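Local coordinates for protein elongation factor G (Thermus thermophilus, PDB 2DY1) that probably acts as a GTP-hydrolysing translation elongation factor, here holding GTP and a magnesium ion, at residues K56-T61 / G429-A434. Numbering follows the deposited sequence.
Sequences KLHRTT and GELHLA. With MG (magnesium ion), chain B; GTP (guanosine-5'-triphosphate), chain C.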
# COMPACT_ATOMS: atom_id res chain seq x y z
N LYS A 56 4.66 -5.85 -17.69
CA LYS A 56 5.35 -5.63 -18.94
C LYS A 56 4.89 -4.36 -19.63
O LYS A 56 5.72 -3.56 -20.07
CB LYS A 56 5.17 -6.86 -19.84
CG LYS A 56 5.81 -8.13 -19.21
CD LYS A 56 5.30 -9.41 -19.86
CE LYS A 56 5.82 -9.60 -21.25
NZ LYS A 56 5.34 -10.89 -21.80
N LEU A 57 3.58 -4.12 -19.69
CA LEU A 57 3.08 -2.92 -20.35
C LEU A 57 3.64 -1.65 -19.71
O LEU A 57 4.09 -0.72 -20.41
CB LEU A 57 1.55 -2.88 -20.30
CG LEU A 57 0.94 -1.65 -20.95
CD1 LEU A 57 1.23 -1.68 -22.45
CD2 LEU A 57 -0.56 -1.62 -20.68
N HIS A 58 3.63 -1.61 -18.38
CA HIS A 58 4.11 -0.43 -17.68
C HIS A 58 5.59 -0.44 -17.37
O HIS A 58 6.11 0.50 -16.77
CB HIS A 58 3.29 -0.24 -16.40
CG HIS A 58 1.86 0.08 -16.66
ND1 HIS A 58 1.43 1.36 -16.95
CD2 HIS A 58 0.76 -0.72 -16.75
CE1 HIS A 58 0.13 1.33 -17.21
NE2 HIS A 58 -0.30 0.09 -17.10
N ARG A 59 6.27 -1.51 -17.78
CA ARG A 59 7.72 -1.66 -17.58
C ARG A 59 8.12 -1.36 -16.13
O ARG A 59 9.06 -0.62 -15.87
CB ARG A 59 8.48 -0.75 -18.56
CG ARG A 59 8.31 -1.14 -20.05
CD ARG A 59 8.99 -2.48 -20.33
NE ARG A 59 9.21 -2.79 -21.75
CZ ARG A 59 8.66 -3.81 -22.40
NH1 ARG A 59 7.82 -4.64 -21.79
NH2 ARG A 59 9.01 -4.06 -23.66
N THR A 60 7.37 -1.94 -15.20
CA THR A 60 7.65 -1.76 -13.78
C THR A 60 7.15 -3.01 -13.06
O THR A 60 6.24 -3.68 -13.52
CB THR A 60 6.93 -0.49 -13.23
OG1 THR A 60 7.39 -0.23 -11.89
CG2 THR A 60 5.42 -0.68 -13.21
N THR A 61 7.77 -3.33 -11.93
CA THR A 61 7.34 -4.49 -11.19
C THR A 61 6.05 -4.19 -10.44
O THR A 61 6.04 -3.50 -9.41
CB THR A 61 8.49 -4.91 -10.23
OG1 THR A 61 9.59 -5.32 -11.04
CG2 THR A 61 8.08 -6.09 -9.33
N GLY A 429 -3.30 4.86 -6.16
CA GLY A 429 -2.76 5.81 -7.11
C GLY A 429 -3.35 5.57 -8.48
O GLY A 429 -4.05 4.58 -8.70
N GLU A 430 -3.06 6.49 -9.40
CA GLU A 430 -3.55 6.37 -10.77
C GLU A 430 -3.00 5.10 -11.45
O GLU A 430 -3.73 4.37 -12.12
CB GLU A 430 -3.15 7.64 -11.56
CG GLU A 430 -3.70 7.67 -12.98
CD GLU A 430 -3.42 8.97 -13.73
OE1 GLU A 430 -2.66 9.83 -13.23
OE2 GLU A 430 -3.98 9.13 -14.85
N LEU A 431 -1.71 4.83 -11.27
CA LEU A 431 -1.11 3.65 -11.88
C LEU A 431 -1.69 2.40 -11.25
O LEU A 431 -2.00 1.43 -11.96
CB LEU A 431 0.43 3.69 -11.70
CG LEU A 431 1.17 2.42 -12.14
CD1 LEU A 431 0.96 2.15 -13.63
CD2 LEU A 431 2.64 2.57 -11.82
N HIS A 432 -1.86 2.41 -9.93
CA HIS A 432 -2.44 1.23 -9.27
C HIS A 432 -3.80 0.89 -9.91
O HIS A 432 -4.04 -0.25 -10.30
CB HIS A 432 -2.60 1.51 -7.78
CG HIS A 432 -3.11 0.33 -6.99
ND1 HIS A 432 -3.80 0.48 -5.82
CD2 HIS A 432 -2.99 -1.00 -7.21
CE1 HIS A 432 -4.11 -0.72 -5.34
NE2 HIS A 432 -3.63 -1.63 -6.16
N LEU A 433 -4.67 1.89 -10.02
CA LEU A 433 -6.01 1.66 -10.58
C LEU A 433 -5.95 1.24 -12.04
O LEU A 433 -6.75 0.42 -12.50
CB LEU A 433 -6.86 2.93 -10.39
CG LEU A 433 -7.25 3.18 -8.94
CD1 LEU A 433 -7.85 4.58 -8.82
CD2 LEU A 433 -8.23 2.11 -8.44
N ALA A 434 -5.00 1.78 -12.79
CA ALA A 434 -4.86 1.38 -14.18
C ALA A 434 -4.52 -0.11 -14.25
O ALA A 434 -5.06 -0.84 -15.08
CB ALA A 434 -3.76 2.22 -14.89
MG MG B . 11.35 -4.27 -11.03
PG GTP C . 10.77 -1.05 -10.68
O1G GTP C . 9.82 -0.27 -11.70
O2G GTP C . 10.37 -2.60 -10.66
O3G GTP C . 10.78 -0.46 -9.32
O3B GTP C . 12.21 -0.93 -11.39
PB GTP C . 13.50 -1.82 -11.04
O1B GTP C . 14.10 -1.29 -9.79
O2B GTP C . 13.13 -3.26 -11.07
O3A GTP C . 14.51 -1.41 -12.21
PA GTP C . 14.67 -2.23 -13.58
O1A GTP C . 15.48 -3.44 -13.32
O2A GTP C . 13.34 -2.39 -14.21
O5' GTP C . 15.56 -1.24 -14.48
C5' GTP C . 14.95 -0.07 -15.02
C4' GTP C . 15.83 0.52 -16.12
O4' GTP C . 17.14 0.69 -15.54
C3' GTP C . 15.99 -0.49 -17.26
O3' GTP C . 16.17 0.22 -18.49
C2' GTP C . 17.27 -1.23 -16.88
O2' GTP C . 17.91 -1.71 -18.07
C1' GTP C . 18.08 -0.05 -16.34
N9 GTP C . 19.21 -0.47 -15.49
C8 GTP C . 19.15 -1.28 -14.43
N7 GTP C . 20.33 -1.32 -13.83
C5 GTP C . 21.17 -0.55 -14.52
C6 GTP C . 22.51 -0.22 -14.37
O6 GTP C . 23.18 -0.63 -13.42
N1 GTP C . 23.10 0.64 -15.31
C2 GTP C . 22.34 1.14 -16.37
N2 GTP C . 22.89 1.95 -17.26
N3 GTP C . 21.04 0.80 -16.48
C4 GTP C . 20.46 -0.01 -15.59
O HOH W 1 11.20 -4.04 -13.11
O HOH W 2 11.61 -4.71 -9.00
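Leu-431 meets the imidazole of His-58 through one methyl: CD1 sits 3.7 Å from the ring centroid and 23° off the ring normal, the geometry of a CH-pi contact. The methyl is offset toward the rim, on the ND1 side, with CD1 to ND1 at 3.4 Å. Leu-57 CG lies over the opposite face of the ring, also near its rim, while His-58 NE2 is hydrogen-bonded to Glu-438 further along helix 430-442, a bond that should limit rotation of the imidazole. Leu-431 reaches across because its CG is anti to the backbone N (chi1 173°), which carries the two methyls forward from the first turn of the helix. Its other branch makes the loose side: CD2 only grazes Thr-60 CG2, at 4.5 Å. No hydrogen bond joins the two segments, and they bury just 133 Å² together.

Segment 56-61 probably corresponds to switch one of translational GTPases, consistent with Thr-61 on the magnesium and with GTP bound, and the contact joins this G-domain element to domain III. Helix 53-57 ends in a Schellman motif at Arg-59, whose phi is positive (49°), and the chain then turns into the nucleotide site. The CA-CB bond of Thr-60 points toward segment 429-434, whereas its OG1 lies 2.4 Å from GTP O1G, too short for the length to be trusted. Next, Thr-61 N donates to GTP O2G at 3.0 Å, and Thr-61 OG1 binds magnesium at 2.0 Å. Oxygens of the beta and gamma phosphates, two waters and Thr-23 OG1 complete the metal's six ligands.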